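Side-chain contacts in ethylbenzene dehydrogenase beta-subunit (PDB 2IVF), which binds three iron/sulfur clusters (SF4) and one fe3-s4 cluster as the iron-sulfur subunit of a three-chain assembly: residues Q96-H99 with K100-F103; P124-G127 with Y128-E132; E316-N319 with M320-G323. All blocks are in the same frame, centred on the assembly; numbering follows the deposited sequence.

Contact 1: residues Q96-H99 with K100-F103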
loop_
_atom_site.group_PDB
_atom_site.type_symbol
_atom_site.label_atom_id
_atom_site.label_comp_id
_atom_site.label_asym_id
_atom_site.label_seq_id
_atom_site.Cartn_x
_atom_site.Cartn_y
_atom_site.Cartn_z
ATOM N N GLN B 96 -19.709 1.695 2.127
ATOM C CA GLN B 96 -19.936 1.620 3.565
ATOM C C GLN B 96 -19.441 0.257 4.016
ATOM O O GLN B 96 -19.554 -0.729 3.280
ATOM C CB GLN B 96 -21.399 1.750 3.830
ATOM C CG GLN B 96 -22.002 3.022 3.116
ATOM C CD GLN B 96 -21.445 4.271 3.734
ATOM O OE1 GLN B 96 -21.610 4.498 4.935
ATOM N NE2 GLN B 96 -20.748 5.084 2.941
ATOM N N PHE B 97 -18.952 0.186 5.242
ATOM C CA PHE B 97 -18.397 -1.059 5.770
ATOM C C PHE B 97 -19.117 -1.458 7.025
ATOM O O PHE B 97 -19.862 -0.674 7.572
ATOM C CB PHE B 97 -16.910 -0.903 5.981
ATOM C CG PHE B 97 -16.149 -0.818 4.686
ATOM C CD1 PHE B 97 -15.696 -1.955 4.072
ATOM C CD2 PHE B 97 -15.945 0.393 4.053
ATOM C CE1 PHE B 97 -15.038 -1.888 2.851
ATOM C CE2 PHE B 97 -15.292 0.449 2.862
ATOM C CZ PHE B 97 -14.840 -0.707 2.254
ATOM N N ASN B 98 -18.922 -2.693 7.483
ATOM C CA ASN B 98 -19.784 -3.265 8.513
ATOM C C ASN B 98 -19.034 -3.701 9.758
ATOM O O ASN B 98 -19.254 -4.783 10.298
ATOM C CB ASN B 98 -20.569 -4.438 7.913
ATOM C CG ASN B 98 -19.687 -5.541 7.425
ATOM O OD1 ASN B 98 -18.569 -5.297 6.953
ATOM N ND2 ASN B 98 -20.176 -6.772 7.519
ATOM N N HIS B 99 -18.174 -2.810 10.271
ATOM C CA HIS B 99 -17.361 -3.124 11.437
ATOM C C HIS B 99 -18.160 -3.666 12.607
ATOM O O HIS B 99 -17.848 -4.748 13.118
ATOM C CB HIS B 99 -16.604 -1.892 11.942
ATOM C CG HIS B 99 -15.734 -1.239 10.928
ATOM N ND1 HIS B 99 -16.232 -0.388 9.967
ATOM C CD2 HIS B 99 -14.395 -1.264 10.760
ATOM C CE1 HIS B 99 -15.230 0.073 9.242
ATOM N NE2 HIS B 99 -14.107 -0.456 9.696
ATOM N N LYS B 100 -19.211 -2.925 13.028
ATOM C CA LYS B 100 -20.039 -3.355 14.174
ATOM C C LYS B 100 -20.582 -4.769 13.972
ATOM O O LYS B 100 -20.492 -5.602 14.861
ATOM C CB LYS B 100 -21.233 -2.399 14.440
ATOM C CG LYS B 100 -21.961 -2.670 15.791
ATOM C CD LYS B 100 -23.146 -1.691 16.081
ATOM C CE LYS B 100 -24.127 -2.247 17.067
ATOM N NZ LYS B 100 -25.303 -1.303 17.333
ATOM N N GLU B 101 -21.107 -5.031 12.777
ATOM C CA GLU B 101 -21.715 -6.314 12.449
ATOM C C GLU B 101 -20.734 -7.474 12.618
ATOM O O GLU B 101 -21.076 -8.532 13.145
ATOM C CB GLU B 101 -22.232 -6.294 10.997
ATOM C CG GLU B 101 -23.075 -7.463 10.682
ATOM C CD GLU B 101 -23.655 -7.431 9.297
ATOM O OE1 GLU B 101 -22.978 -6.984 8.355
ATOM O OE2 GLU B 101 -24.808 -7.911 9.166
ATOM N N VAL B 102 -19.515 -7.267 12.143
ATOM C CA VAL B 102 -18.467 -8.290 12.200
ATOM C C VAL B 102 -17.884 -8.470 13.623
ATOM O O VAL B 102 -17.614 -9.594 14.057
ATOM C CB VAL B 102 -17.373 -7.996 11.184
ATOM C CG1 VAL B 102 -16.257 -9.037 11.304
ATOM C CG2 VAL B 102 -17.957 -7.957 9.775
ATOM N N PHE B 103 -17.741 -7.383 14.390
ATOM C CA PHE B 103 -17.007 -7.481 15.670
ATOM C C PHE B 103 -17.846 -7.715 16.899
ATOM O O PHE B 103 -17.383 -8.318 17.868
ATOM C CB PHE B 103 -16.199 -6.186 15.883
ATOM C CG PHE B 103 -15.329 -5.798 14.729
ATOM C CD1 PHE B 103 -14.782 -6.748 13.863
ATOM C CD2 PHE B 103 -14.983 -4.465 14.539
ATOM C CE1 PHE B 103 -13.940 -6.368 12.833
ATOM C CE2 PHE B 103 -14.149 -4.087 13.485
ATOM C CZ PHE B 103 -13.635 -5.026 12.622
#
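N98 and H99 open the first turn of helix 99-104 with two i to i+4 backbone bonds, V102 N to N98 O at 3.1 Å and F103 N to H99 O at 2.9 Å. N98 is the N-cap residue, yet its side chain makes no capping bond. With chi1 at 61°, CG sits between the backbone N and the carbonyl carbon, and the amide reaches across to E101 instead. N98 ND2 gives an almost linear hydrogen bond (168°) to E101 OE1 over 2.9 Å. The acceptor lies close to the amide plane of N98, while the carboxylate plane stands almost perpendicular to the amide; OE1 is met on its anti side, somewhat out of the carboxylate plane. Both ends have second partners: ND2 also bonds H112 O and OD1 accepts from H114 N, which pins the amide's rotation, while E101 OE2 forms a salt bridge with K107. V102 CG2 lies 3.4 Å from N98 ND2, on a different side from E101.

The ring pair of this turn is H99 and F103, two side chains that run side by side and point the same way. F103 lies with one face against the backbone of H99, and H99 O comes within 3.2 Å of F103 CG. The far part of that ring then meets the imidazole at its edge, and F103 CE2 rests 3.6 Å from H99 CB. H99 NE2 is held by T860 O of the alpha-subunit chain, and F113 meets the imidazole edge-to-face. V102 and F103 also pack on that chain, against its W929 and M639. This is the N-terminal turn of a short helix at a subunit interface, with an i to i+3 amide-carboxylate bond from its N-cap residue.

Contact 2: residues P124-G127 with Y128-E132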
loop_
_atom_site.group_PDB
_atom_site.type_symbol
_atom_site.label_atom_id
_atom_site.label_comp_id
_atom_site.label_asym_id
_atom_site.label_seq_id
_atom_site.Cartn_x
_atom_site.Cartn_y
_atom_site.Cartn_z
ATOM N N PRO B 124 -21.227 -4.069 -3.837
ATOM C CA PRO B 124 -20.851 -3.326 -5.029
ATOM C C PRO B 124 -20.380 -4.263 -6.110
ATOM O O PRO B 124 -19.789 -5.294 -5.822
ATOM C CB PRO B 124 -19.709 -2.441 -4.548
ATOM C CG PRO B 124 -19.101 -3.152 -3.362
ATOM C CD PRO B 124 -20.228 -3.965 -2.752
ATOM N N ALA B 125 -20.669 -3.918 -7.351
ATOM C CA ALA B 125 -20.110 -4.633 -8.477
ATOM C C ALA B 125 -19.178 -3.708 -9.253
ATOM O O ALA B 125 -18.681 -4.052 -10.348
ATOM C CB ALA B 125 -21.267 -5.175 -9.375
ATOM N N TRP B 126 -18.976 -2.511 -8.698
ATOM C CA TRP B 126 -18.042 -1.557 -9.205
ATOM C C TRP B 126 -17.739 -0.583 -8.078
ATOM O O TRP B 126 -18.448 -0.531 -7.058
ATOM C CB TRP B 126 -18.608 -0.835 -10.418
ATOM C CG TRP B 126 -17.665 0.127 -11.014
ATOM C CD1 TRP B 126 -17.658 1.484 -10.841
ATOM C CD2 TRP B 126 -16.547 -0.175 -11.858
ATOM N NE1 TRP B 126 -16.620 2.046 -11.542
ATOM C CE2 TRP B 126 -15.908 1.046 -12.157
ATOM C CE3 TRP B 126 -16.014 -1.357 -12.384
ATOM C CZ2 TRP B 126 -14.783 1.107 -12.935
ATOM C CZ3 TRP B 126 -14.929 -1.282 -13.198
ATOM C CH2 TRP B 126 -14.321 -0.071 -13.476
ATOM N N GLY B 127 -16.646 0.135 -8.247
ATOM C CA GLY B 127 -16.294 1.235 -7.385
ATOM C C GLY B 127 -15.034 1.905 -7.897
ATOM O O GLY B 127 -14.453 1.505 -8.922
ATOM N N TYR B 128 -14.583 2.905 -7.156
ATOM C CA TYR B 128 -13.359 3.622 -7.482
ATOM C C TYR B 128 -12.228 2.600 -7.632
ATOM O O TYR B 128 -12.032 1.768 -6.739
ATOM C CB TYR B 128 -13.016 4.594 -6.349
ATOM C CG TYR B 128 -11.710 5.300 -6.615
ATOM C CD1 TYR B 128 -11.595 6.210 -7.641
ATOM C CD2 TYR B 128 -10.564 4.961 -5.920
ATOM C CE1 TYR B 128 -10.375 6.830 -7.924
ATOM C CE2 TYR B 128 -9.344 5.573 -6.173
ATOM C CZ TYR B 128 -9.248 6.487 -7.203
ATOM O OH TYR B 128 -8.039 7.090 -7.448
ATOM N N ASN B 129 -11.509 2.657 -8.755
ATOM C CA ASN B 129 -10.307 1.866 -8.958
ATOM C C ASN B 129 -10.585 0.365 -8.917
ATOM O O ASN B 129 -9.739 -0.441 -8.548
ATOM C CB ASN B 129 -9.245 2.250 -7.911
ATOM C CG ASN B 129 -7.866 1.820 -8.316
ATOM O OD1 ASN B 129 -7.594 1.712 -9.513
ATOM N ND2 ASN B 129 -6.992 1.528 -7.345
ATOM N N TRP B 130 -11.788 -0.002 -9.340
ATOM C CA TRP B 130 -12.238 -1.414 -9.268
ATOM C C TRP B 130 -11.390 -2.262 -10.214
ATOM O O TRP B 130 -11.124 -3.456 -9.924
ATOM C CB TRP B 130 -13.692 -1.480 -9.702
ATOM C CG TRP B 130 -14.330 -2.792 -9.582
ATOM C CD1 TRP B 130 -14.435 -3.738 -10.528
ATOM C CD2 TRP B 130 -15.031 -3.283 -8.429
ATOM N NE1 TRP B 130 -15.146 -4.806 -10.034
ATOM C CE2 TRP B 130 -15.509 -4.551 -8.745
ATOM C CE3 TRP B 130 -15.284 -2.760 -7.158
ATOM C CZ2 TRP B 130 -16.251 -5.329 -7.839
ATOM C CZ3 TRP B 130 -15.947 -3.568 -6.223
ATOM C CH2 TRP B 130 -16.443 -4.818 -6.578
ATOM N N ASP B 131 -11.005 -1.658 -11.338
ATOM C CA ASP B 131 -10.225 -2.367 -12.374
ATOM C C ASP B 131 -8.716 -2.188 -12.240
ATOM O O ASP B 131 -7.939 -2.364 -13.201
ATOM C CB ASP B 131 -10.736 -2.122 -13.810
ATOM C CG ASP B 131 -10.701 -0.667 -14.245
ATOM O OD1 ASP B 131 -10.314 0.230 -13.463
ATOM O OD2 ASP B 131 -11.077 -0.463 -15.419
ATOM N N GLU B 132 -8.325 -1.943 -10.999
ATOM C CA GLU B 132 -6.949 -1.852 -10.614
ATOM C C GLU B 132 -6.125 -3.045 -11.096
ATOM O O GLU B 132 -6.516 -4.195 -10.905
ATOM C CB GLU B 132 -6.852 -1.713 -9.099
ATOM C CG GLU B 132 -5.463 -1.351 -8.575
ATOM C CD GLU B 132 -5.457 -1.136 -7.092
ATOM O OE1 GLU B 132 -6.266 -1.791 -6.397
ATOM O OE2 GLU B 132 -4.622 -0.350 -6.624
#
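W130 folds back over P124-G127 from the end of a type II beta turn, G127 to W130, overlapped by a type I turn from N129 to E132. The bond that closes the first turn, W130 N to G127 O, is weak. N129 takes the third position of the first turn with positive phi and psi, a place where asparagine is common.

The W130 side chain starts at CB, which is close to G127 O and hangs over the six-membered ring of W126, 3.7 Å from its centroid and 16° off the normal, a CH-pi contact. With CG anti to the backbone N (chi1 -175°), the indole runs back along the preceding chain, sliding past W126 in the opposite direction. CG lies near W126 CE3, and W130 CD1 then comes to 3.4 Å from W126 CE3, the two indole planes inclined by 36°. CD2 lies over W126 CA, which makes the reciprocal CH-pi contact with the five-membered ring. W130 CE3 is 3.4 Å from G127 N. NE1 and CE2 pass beneath A125 O, which sits over this same face of the indole, and CZ2 passes close to A125 C and O. At the far end W130 CH2 comes to 3.5 Å from P124 O. W130 CZ3 touches P124 CB.

R869 of the alpha-subunit chain makes a cation-pi contact with W130, as R66 does with W126, and the same R869, with R906 of that chain, bonds W130 O. Y128, about 8 Å from a bound iron/sulfur cluster (SF4), has its OH bonded to Q32 and V56, both in the pocket of such a cluster. D131 meets the edge of W126: OD2, which accepts from K62 N, lies in the ring plane, with D131 CG 3.7 Å from W126 CH2.

Contact 3: residues E316-N319 with M320-G323. With PO4 (phosphate ion), chain P.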
loop_
_atom_site.group_PDB
_atom_site.type_symbol
_atom_site.label_atom_id
_atom_site.label_comp_id
_atom_site.label_asym_id
_atom_site.label_seq_id
_atom_site.Cartn_x
_atom_site.Cartn_y
_atom_site.Cartn_z
ATOM N N GLU B 316 17.516 10.464 -25.177
ATOM C CA GLU B 316 18.067 11.252 -24.077
ATOM C C GLU B 316 18.566 10.328 -22.993
ATOM O O GLU B 316 19.610 10.577 -22.375
ATOM C CB GLU B 316 17.034 12.221 -23.557
ATOM C CG GLU B 316 16.814 13.418 -24.506
ATOM C CD GLU B 316 18.101 14.087 -24.943
ATOM O OE1 GLU B 316 18.990 14.282 -24.112
ATOM O OE2 GLU B 316 18.230 14.431 -26.136
ATOM N N ARG B 317 17.830 9.263 -22.758
ATOM C CA ARG B 317 18.265 8.271 -21.814
ATOM C C ARG B 317 19.603 7.670 -22.247
ATOM O O ARG B 317 20.505 7.516 -21.443
ATOM C CB ARG B 317 17.199 7.218 -21.705
ATOM C CG ARG B 317 17.539 6.142 -20.772
ATOM C CD ARG B 317 16.357 5.213 -20.582
ATOM N NE ARG B 317 16.760 4.113 -19.730
ATOM C CZ ARG B 317 16.293 2.882 -19.830
ATOM N NH1 ARG B 317 15.471 2.530 -20.819
ATOM N NH2 ARG B 317 16.706 1.987 -18.954
ATOM N N GLU B 318 19.756 7.383 -23.532
ATOM C CA GLU B 318 21.035 6.951 -24.058
ATOM C C GLU B 318 22.142 7.998 -23.914
ATOM O O GLU B 318 23.278 7.648 -23.602
ATOM C CB GLU B 318 20.922 6.522 -25.520
ATOM C CG GLU B 318 22.254 6.149 -26.127
ATOM C CD GLU B 318 22.991 5.027 -25.419
ATOM O OE1 GLU B 318 22.339 4.152 -24.799
ATOM O OE2 GLU B 318 24.248 5.017 -25.518
ATOM N N ASN B 319 21.819 9.266 -24.122
ATOM C CA ASN B 319 22.802 10.334 -23.890
ATOM C C ASN B 319 23.331 10.273 -22.453
ATOM O O ASN B 319 24.528 10.429 -22.221
ATOM C CB ASN B 319 22.182 11.698 -24.163
ATOM C CG ASN B 319 21.945 11.951 -25.636
ATOM O OD1 ASN B 319 22.631 11.402 -26.513
ATOM N ND2 ASN B 319 20.993 12.820 -25.920
ATOM N N MET B 320 22.430 10.060 -21.496
ATOM C CA MET B 320 22.818 9.943 -20.077
ATOM C C MET B 320 23.719 8.785 -19.835
ATOM O O MET B 320 24.776 8.910 -19.215
ATOM C CB MET B 320 21.597 9.737 -19.198
ATOM C CG MET B 320 20.863 10.944 -19.053
ATOM S SD MET B 320 21.696 12.044 -17.912
ATOM C CE MET B 320 21.194 11.380 -16.334
ATOM N N ARG B 321 23.268 7.641 -20.305
ATOM C CA ARG B 321 23.976 6.420 -20.131
ATOM C C ARG B 321 25.353 6.499 -20.717
ATOM O O ARG B 321 26.293 6.008 -20.109
ATOM C CB ARG B 321 23.194 5.278 -20.782
ATOM C CG ARG B 321 23.696 3.922 -20.405
ATOM C CD ARG B 321 23.132 2.893 -21.326
ATOM N NE ARG B 321 21.827 2.411 -20.873
ATOM C CZ ARG B 321 20.657 2.608 -21.479
ATOM N NH1 ARG B 321 20.580 3.314 -22.605
ATOM N NH2 ARG B 321 19.562 2.049 -20.962
ATOM N N ALA B 322 25.488 7.139 -21.881
ATOM C CA ALA B 322 26.774 7.282 -22.547
ATOM C C ALA B 322 27.739 8.353 -21.976
ATOM O O ALA B 322 28.828 8.546 -22.533
ATOM C CB ALA B 322 26.542 7.548 -24.001
ATOM N N GLY B 323 27.359 9.043 -20.900
ATOM C CA GLY B 323 28.200 10.105 -20.315
ATOM C C GLY B 323 28.113 11.443 -21.040
ATOM O O GLY B 323 28.939 12.334 -20.819
HETATM P P PO4 P . 17.102 3.447 -24.218
HETATM O O1 PO4 P . 17.895 4.750 -24.253
HETATM O O2 PO4 P . 15.770 3.728 -23.509
HETATM O O3 PO4 P . 16.843 2.926 -25.625
HETATM O O4 PO4 P . 17.890 2.417 -23.435
#
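E318 and R321, one turn apart at the end of helix 306-321, form a salt bridge in which R321 NH1 reaches E318 OE1 at 2.9 Å. The carboxylate oxygen is met nearly along its C-O axis, and the planes of the two groups are 26° apart. E318 gets there by bending at chi2 (58°), which swings its carboxylate over toward R321. The same guanidinium grips a phosphate ion, probably from the crystallisation liquor: R321 NH1 and NH2 each bond phosphate O4 at 3.0 Å, with the phosphorus at the edge of the group, in its plane. A long, weak bond links R321 NH1 to O1. R321 NE makes a weak hydrogen bond to G275 O of the alpha-subunit chain.

R317 comes from the preceding turn, extended to NE, and gives the phosphate one bond, from R317 NH1 to phosphate O2, also 3.0 Å long. R321 NH2 sits 3.4 Å above one face of the R317 guanidinium, the planes being 51° apart; the anion lies beside the pair and is bonded by both. H314 ND1 is also hydrogen-bonded to the phosphate. The other donors of R317 go to the alpha-subunit chain: NE to R272 O, and NH2 to A276 O and to D293 in a salt bridge.

On another side of the helix N319 ND2 bonds E316 OE1 at 3.1 Å, approaching from above the carboxylate plane; E316 OE1 has a second partner in S326. Backbone i to i+4 bonds serve the N of M320, R321 and A322, and G323, with positive phi, closes the helix in a Schellman motif. Beyond it follows helix 327-333, where L328 and M329 meet E316 and M329 and I333 meet M320, while Y273 of the alpha-subunit chain touches M320 and R317.

From the N terminus, contact 1 comes first, where the loop after strand 79-80 enters helix 99-104. Contact 2 follows in the loop between that helix and strand 136-138, and contact 3 ends helix 306-321 far down the chain. The three run in series: none nests within or crosses another, and each closes only a local turn. Contacts 1 and 2 have centres about 20 Å apart and nearest atoms about 7 Å apart, and they lie on the same side of the chain's centre; P115 joins their surroundings, touching both F97 and P124. Contact 3 is remote, its centre about 55 Å from that of contact 1. All three meet the alpha-subunit chain.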